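Local coordinates for DNA protection during starvation protein (Brevibacillus brevis, PDB 1N1Q), which probably oxidises iron(II) with hydrogen peroxide, stores the iron(III) as a mineral core in its hollow dodecamer, and binds and shields DNA during starvation, at residues A[10-15]-A[112-117]; A[65-70]-A[121-126]; A[70-75]-A[79-84]. All coordinates share one frame; numbering follows the deposited sequence.

Three contacts in one ferritin-like chain show how long helices and their connections are tied together. Contact 1 joins helix 4-33 to helix 93-120; contact 2, its centre about 10 Å away, brings the end of helix 39-66 near the start of helix 124-148. Their segments alternate along the chain, and together they involve all four long helices of the bundle that builds each subunit of the dodecamer. Contact 3, centred about 14 Å from contact 1 and 18 Å from contact 2, folds the short helix 75-81 against the connection before it. N14 ties that connection, at S70 and I72, to helix 4-33, whereas L13 on T126 ties helix 4-33 to helix 124-148.

Contact 1: residues A[10-15]-A[112-117]; sequences AVLLNR and KVARDV
L12 reaches out from helix 4-33 and meets helix 93-120 at A114 and V117, which stand one after the other along the same helix face. L12 buries more area here than its two partners together, and the whole contact is apolar. Near its base the touch is light: CB of L12 faces CB of A114 at 4.1 Å. The small alanine lets the backbones draw close, with L12 CA 6.0 Å from A114 CA. The leucine branch also comes near the alanine backbone, L12 CD1 lying 3.9 Å from A114 CA. At the tip the packing is tight. L12 CD1 sits 3.4 Å from V117 CB and is about as near to V117 CG1, with V117 CG2 slightly farther at 3.6 Å, so a single methyl presses into the fork of the valine. The two side chains cross at about a right angle. L12 extends its chain toward the neighbour because CG lies opposite its own carbonyl carbon (chi1 -70°) and chi2 is extended. Each helix has partners on a further face as well: L13 of helix 4-33 turns to L130 and V64, whereas R115 of helix 93-120 forms a salt bridge with E134. The antiparallel pairing of helix 4-33 with helix 93-120 is that of the ferritin-like four-helix bundle.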
# COMPACT_ATOMS: atom_id res chain seq x y z
N ALA A 10 -4.28 35.38 -4.40
CA ALA A 10 -4.72 34.02 -4.67
C ALA A 10 -4.86 33.80 -6.18
O ALA A 10 -4.57 32.72 -6.69
CB ALA A 10 -6.06 33.73 -3.97
N VAL A 11 -5.29 34.83 -6.90
CA VAL A 11 -5.45 34.72 -8.35
C VAL A 11 -4.09 34.54 -9.03
O VAL A 11 -3.93 33.69 -9.91
CB VAL A 11 -6.14 35.96 -8.95
CG1 VAL A 11 -6.15 35.87 -10.47
CG2 VAL A 11 -7.56 36.04 -8.43
N LEU A 12 -3.11 35.33 -8.63
CA LEU A 12 -1.78 35.24 -9.21
C LEU A 12 -1.13 33.91 -8.85
O LEU A 12 -0.38 33.34 -9.64
CB LEU A 12 -0.91 36.41 -8.74
CG LEU A 12 -1.38 37.74 -9.34
CD1 LEU A 12 -0.59 38.88 -8.73
CD2 LEU A 12 -1.19 37.70 -10.85
N LEU A 13 -1.41 33.43 -7.64
CA LEU A 13 -0.88 32.16 -7.19
C LEU A 13 -1.47 31.04 -8.06
O LEU A 13 -0.74 30.17 -8.54
CB LEU A 13 -1.26 31.93 -5.72
CG LEU A 13 -0.16 31.78 -4.65
CD1 LEU A 13 1.12 32.46 -5.08
CD2 LEU A 13 -0.67 32.35 -3.34
N ASN A 14 -2.78 31.08 -8.27
CA ASN A 14 -3.45 30.06 -9.08
C ASN A 14 -2.98 30.06 -10.53
O ASN A 14 -3.05 29.04 -11.21
CB ASN A 14 -4.97 30.23 -9.02
CG ASN A 14 -5.59 29.50 -7.84
OD1 ASN A 14 -5.13 28.42 -7.47
ND2 ASN A 14 -6.65 30.06 -7.26
N ARG A 15 -2.50 31.20 -10.99
CA ARG A 15 -1.99 31.33 -12.35
C ARG A 15 -0.77 30.42 -12.47
O ARG A 15 -0.55 29.76 -13.48
CB ARG A 15 -1.59 32.77 -12.62
CG ARG A 15 -1.79 33.23 -14.05
CD ARG A 15 -0.64 32.84 -14.95
NE ARG A 15 -0.48 33.84 -16.01
CZ ARG A 15 -0.20 35.12 -15.78
NH1 ARG A 15 -0.05 35.55 -14.53
NH2 ARG A 15 -0.10 35.97 -16.79
N LYS A 112 8.14 37.69 -10.97
CA LYS A 112 8.54 39.01 -10.49
C LYS A 112 7.30 39.88 -10.30
O LYS A 112 7.17 40.59 -9.30
CB LYS A 112 9.50 39.69 -11.48
CG LYS A 112 10.89 39.07 -11.54
CD LYS A 112 11.74 39.75 -12.59
CE LYS A 112 13.11 39.09 -12.71
NZ LYS A 112 13.88 39.63 -13.86
N VAL A 113 6.38 39.83 -11.26
CA VAL A 113 5.15 40.61 -11.17
C VAL A 113 4.28 40.16 -10.00
O VAL A 113 3.78 40.99 -9.24
CB VAL A 113 4.32 40.49 -12.48
CG1 VAL A 113 2.91 41.02 -12.27
CG2 VAL A 113 5.00 41.26 -13.60
N ALA A 114 4.12 38.85 -9.85
CA ALA A 114 3.31 38.30 -8.77
C ALA A 114 3.88 38.65 -7.39
O ALA A 114 3.13 38.96 -6.46
CB ALA A 114 3.21 36.78 -8.92
N ARG A 115 5.20 38.59 -7.26
CA ARG A 115 5.84 38.91 -6.00
C ARG A 115 5.55 40.37 -5.64
O ARG A 115 5.24 40.68 -4.49
CB ARG A 115 7.35 38.69 -6.09
CG ARG A 115 7.76 37.22 -6.15
CD ARG A 115 9.23 37.12 -6.52
NE ARG A 115 9.98 38.16 -5.83
CZ ARG A 115 10.93 38.91 -6.39
NH1 ARG A 115 11.27 38.73 -7.66
NH2 ARG A 115 11.51 39.87 -5.69
N ASP A 116 5.65 41.25 -6.63
CA ASP A 116 5.40 42.66 -6.39
C ASP A 116 3.98 42.89 -5.90
O ASP A 116 3.73 43.70 -5.01
CB ASP A 116 5.64 43.48 -7.65
CG ASP A 116 5.24 44.94 -7.48
OD1 ASP A 116 4.15 45.32 -7.95
OD2 ASP A 116 6.00 45.70 -6.85
N VAL A 117 3.04 42.16 -6.48
CA VAL A 117 1.65 42.27 -6.08
C VAL A 117 1.45 41.71 -4.67
O VAL A 117 0.70 42.29 -3.88
CB VAL A 117 0.73 41.53 -7.06
CG1 VAL A 117 -0.67 41.43 -6.48
CG2 VAL A 117 0.69 42.26 -8.38

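Contact 2: residues A[65-70]-A[121-126]; sequences LSIGGS and ADDEAT
The hydroxyl OG1 of T126 is gripped by two groups: it donates to D123 OD2 at 2.6 Å and accepts from NE of R63. D123 OD1 is also gripped twice, by the backbone N-H of T126, whose N lies 3.1 Å from it, and by R63 NH2 in a salt bridge. Both bonds from T126 arrive from above the carboxylate plane, 56° out of it at OD1 and 45° at OD2. With CG opposite the backbone N (chi1 -175°), the carboxylate of D123 folds over the first turn of helix 124-148 as its N-cap. Just before it, D122 is the C-prime residue of a Schellman motif that closes helix 93-120; across the contact G68 closes helix 39-66 in the same way, so three bundle helices have an end here. I67 follows the end of helix 39-66 and lays its CG2 methyl on the carboxylate oxygen D123 OD2, a van der Waals touch at 3.8 Å on the flank of the polar cluster. An alanine in place of D123 would probably leave the T126 amide uncapped and R63 without its carboxylate mate. The carbonyl oxygen of I67 accepts a hydrogen bond from K2 NZ.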
# COMPACT_ATOMS: atom_id res chain seq x y z
N LEU A 65 -4.65 27.98 -0.26
CA LEU A 65 -5.54 27.57 0.82
C LEU A 65 -5.19 28.30 2.12
O LEU A 65 -6.07 28.71 2.86
CB LEU A 65 -5.43 26.06 1.04
CG LEU A 65 -5.98 25.15 -0.06
CD1 LEU A 65 -5.40 23.75 0.09
CD2 LEU A 65 -7.50 25.11 0.02
N SER A 66 -3.89 28.45 2.38
CA SER A 66 -3.41 29.11 3.58
C SER A 66 -3.80 30.59 3.67
O SER A 66 -3.80 31.15 4.76
CB SER A 66 -1.89 28.97 3.69
OG SER A 66 -1.54 27.61 3.87
N ILE A 67 -4.11 31.21 2.54
CA ILE A 67 -4.51 32.61 2.58
C ILE A 67 -6.01 32.77 2.34
O ILE A 67 -6.49 33.88 2.12
CB ILE A 67 -3.73 33.47 1.54
CG1 ILE A 67 -3.96 32.93 0.13
CG2 ILE A 67 -2.26 33.51 1.92
CD1 ILE A 67 -3.57 33.93 -0.97
N GLY A 68 -6.74 31.66 2.36
CA GLY A 68 -8.18 31.73 2.18
C GLY A 68 -8.79 31.56 0.80
O GLY A 68 -9.99 31.76 0.63
N GLY A 69 -7.99 31.19 -0.19
CA GLY A 69 -8.54 31.00 -1.52
C GLY A 69 -8.77 29.54 -1.85
O GLY A 69 -8.58 28.67 -1.00
N SER A 70 -9.19 29.27 -3.08
CA SER A 70 -9.40 27.91 -3.55
C SER A 70 -8.47 27.71 -4.73
O SER A 70 -8.48 28.50 -5.67
CB SER A 70 -10.85 27.70 -3.98
OG SER A 70 -11.68 27.42 -2.86
N ALA A 121 0.39 43.70 -1.06
CA ALA A 121 -0.74 43.28 -0.24
C ALA A 121 -0.20 42.86 1.12
O ALA A 121 -0.92 42.27 1.92
CB ALA A 121 -1.46 42.12 -0.91
N ASP A 122 1.07 43.17 1.36
CA ASP A 122 1.73 42.81 2.60
C ASP A 122 1.67 41.30 2.84
O ASP A 122 1.50 40.84 3.97
CB ASP A 122 1.12 43.57 3.78
CG ASP A 122 1.38 45.07 3.71
OD1 ASP A 122 2.51 45.46 3.33
OD2 ASP A 122 0.46 45.85 4.02
N ASP A 123 1.78 40.53 1.76
CA ASP A 123 1.77 39.08 1.86
C ASP A 123 3.19 38.62 1.50
O ASP A 123 3.43 38.08 0.42
CB ASP A 123 0.75 38.48 0.89
CG ASP A 123 0.64 36.97 1.04
OD1 ASP A 123 1.44 36.39 1.81
OD2 ASP A 123 -0.24 36.36 0.40
N GLU A 124 4.11 38.87 2.42
CA GLU A 124 5.52 38.53 2.25
C GLU A 124 5.76 37.03 2.15
O GLU A 124 6.66 36.59 1.43
CB GLU A 124 6.32 39.08 3.42
CG GLU A 124 7.52 39.93 3.03
CD GLU A 124 7.12 41.26 2.40
OE1 GLU A 124 6.09 41.83 2.83
OE2 GLU A 124 7.85 41.73 1.50
N ALA A 125 4.97 36.24 2.88
CA ALA A 125 5.12 34.79 2.85
C ALA A 125 4.90 34.28 1.43
O ALA A 125 5.62 33.39 0.96
CB ALA A 125 4.13 34.14 3.80
N THR A 126 3.90 34.84 0.76
CA THR A 126 3.62 34.42 -0.61
C THR A 126 4.77 34.86 -1.52
O THR A 126 5.24 34.08 -2.35
CB THR A 126 2.31 35.02 -1.12
OG1 THR A 126 1.21 34.40 -0.45
CG2 THR A 126 2.18 34.82 -2.63

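Contact 3: residues A[70-75]-A[79-84]; sequences SPIATL and LEEASI
The flat peptide carbonyl of L75 has L79 on both sides of its plane. On one side the N-H of L79 reaches the oxygen, 2.9 Å from L79 N to L75 O, with the donor tilted 24° from the carbonyl plane and an N-H...O angle of 167°. On the other side the leucine's own side chain swings past the oxygen: L79 CB and CG each lie 3.5 Å from L75 O, and L79 CD1 stands farther over that face. The second flat group, the carboxylate of E81, plays no part in the touching, because the bend at chi2 (-56°) turns it away; the stem of the side chain is used instead. I72 CD1 meets E81 CG at 3.6 Å and E81 CB at 4.0 Å, the two side chains crossing at about a right angle, so an isoleucine tip rests on the aliphatic part of an acid.

The bond from L79 N to L75 O is the i to i+4 link of helix 75-81, the short helix in the connection between the second and third long helices that marks Dps proteins. T74 is its N-cap, with OG1 bonded to the backbone N of A77, and I72 packs on A77 and S78, so the connecting segment lies against this helix.

A second subunit meets the same connection: E86 of that subunit accepts a hydrogen bond from L75 N, N29 of that subunit donates to A73 O, and W32 of that subunit packs on P71 and A73. Past the helix end, N19 of helix 4-33 accepts from the backbone N atoms of S83 and I84 through its OD1.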
# COMPACT_ATOMS: atom_id res chain seq x y z
N SER A 70 -9.19 29.27 -3.08
CA SER A 70 -9.40 27.91 -3.55
C SER A 70 -8.47 27.71 -4.73
O SER A 70 -8.48 28.50 -5.67
CB SER A 70 -10.85 27.70 -3.98
OG SER A 70 -11.68 27.42 -2.86
N PRO A 71 -7.64 26.66 -4.69
CA PRO A 71 -6.69 26.36 -5.76
C PRO A 71 -7.28 25.81 -7.04
O PRO A 71 -8.28 25.09 -7.03
CB PRO A 71 -5.76 25.35 -5.11
CG PRO A 71 -6.73 24.55 -4.27
CD PRO A 71 -7.56 25.64 -3.62
N ILE A 72 -6.65 26.15 -8.16
CA ILE A 72 -7.11 25.62 -9.42
C ILE A 72 -6.79 24.14 -9.33
O ILE A 72 -5.65 23.75 -9.03
CB ILE A 72 -6.43 26.36 -10.58
CG1 ILE A 72 -7.28 27.63 -10.83
CG2 ILE A 72 -6.25 25.45 -11.82
CD1 ILE A 72 -6.62 28.65 -11.74
N ALA A 73 -7.82 23.32 -9.55
CA ALA A 73 -7.66 21.89 -9.41
C ALA A 73 -8.39 21.02 -10.43
O ALA A 73 -9.02 20.03 -10.06
CB ALA A 73 -8.05 21.48 -7.99
N THR A 74 -8.30 21.40 -11.69
CA THR A 74 -8.88 20.65 -12.79
C THR A 74 -7.98 20.96 -13.97
O THR A 74 -7.31 21.99 -13.98
CB THR A 74 -10.32 21.09 -13.15
OG1 THR A 74 -10.31 22.45 -13.60
CG2 THR A 74 -11.26 20.93 -11.95
N LEU A 75 -7.95 20.07 -14.95
CA LEU A 75 -7.12 20.29 -16.13
C LEU A 75 -7.74 21.39 -16.97
O LEU A 75 -7.03 22.18 -17.59
CB LEU A 75 -7.00 19.01 -16.95
CG LEU A 75 -6.45 17.76 -16.26
CD1 LEU A 75 -6.09 16.73 -17.32
CD2 LEU A 75 -5.23 18.11 -15.42
N LEU A 79 -5.65 24.68 -18.07
CA LEU A 79 -5.46 25.03 -19.48
C LEU A 79 -5.96 26.44 -19.73
O LEU A 79 -5.36 27.21 -20.48
CB LEU A 79 -6.24 24.07 -20.38
CG LEU A 79 -5.54 22.76 -20.72
CD1 LEU A 79 -6.49 21.84 -21.47
CD2 LEU A 79 -4.31 23.08 -21.56
N GLU A 80 -7.09 26.76 -19.11
CA GLU A 80 -7.72 28.06 -19.25
C GLU A 80 -6.88 29.21 -18.72
O GLU A 80 -6.75 30.25 -19.37
CB GLU A 80 -9.07 28.03 -18.53
CG GLU A 80 -9.79 29.35 -18.53
CD GLU A 80 -11.17 29.24 -19.10
OE1 GLU A 80 -12.07 28.77 -18.38
OE2 GLU A 80 -11.36 29.62 -20.28
N GLU A 81 -6.29 29.03 -17.54
CA GLU A 81 -5.51 30.08 -16.90
C GLU A 81 -4.01 30.10 -17.18
O GLU A 81 -3.38 31.14 -17.03
CB GLU A 81 -5.74 30.03 -15.39
CG GLU A 81 -7.19 30.25 -14.97
CD GLU A 81 -7.75 31.56 -15.50
OE1 GLU A 81 -7.00 32.55 -15.54
OE2 GLU A 81 -8.95 31.59 -15.87
N ALA A 82 -3.44 28.97 -17.57
CA ALA A 82 -2.00 28.90 -17.83
C ALA A 82 -1.55 29.78 -19.00
O ALA A 82 -2.25 29.92 -20.00
CB ALA A 82 -1.59 27.46 -18.09
N SER A 83 -0.35 30.35 -18.86
CA SER A 83 0.23 31.18 -19.91
C SER A 83 1.20 30.29 -20.67
O SER A 83 1.68 30.64 -21.76
CB SER A 83 0.97 32.38 -19.31
OG SER A 83 1.95 31.98 -18.38
N ILE A 84 1.48 29.12 -20.10
CA ILE A 84 2.38 28.15 -20.72
C ILE A 84 1.63 27.29 -21.75
O ILE A 84 0.54 26.79 -21.47
CB ILE A 84 3.01 27.24 -19.64
CG1 ILE A 84 3.74 28.10 -18.60
CG2 ILE A 84 3.92 26.21 -20.30
CD1 ILE A 84 5.16 27.71 -18.32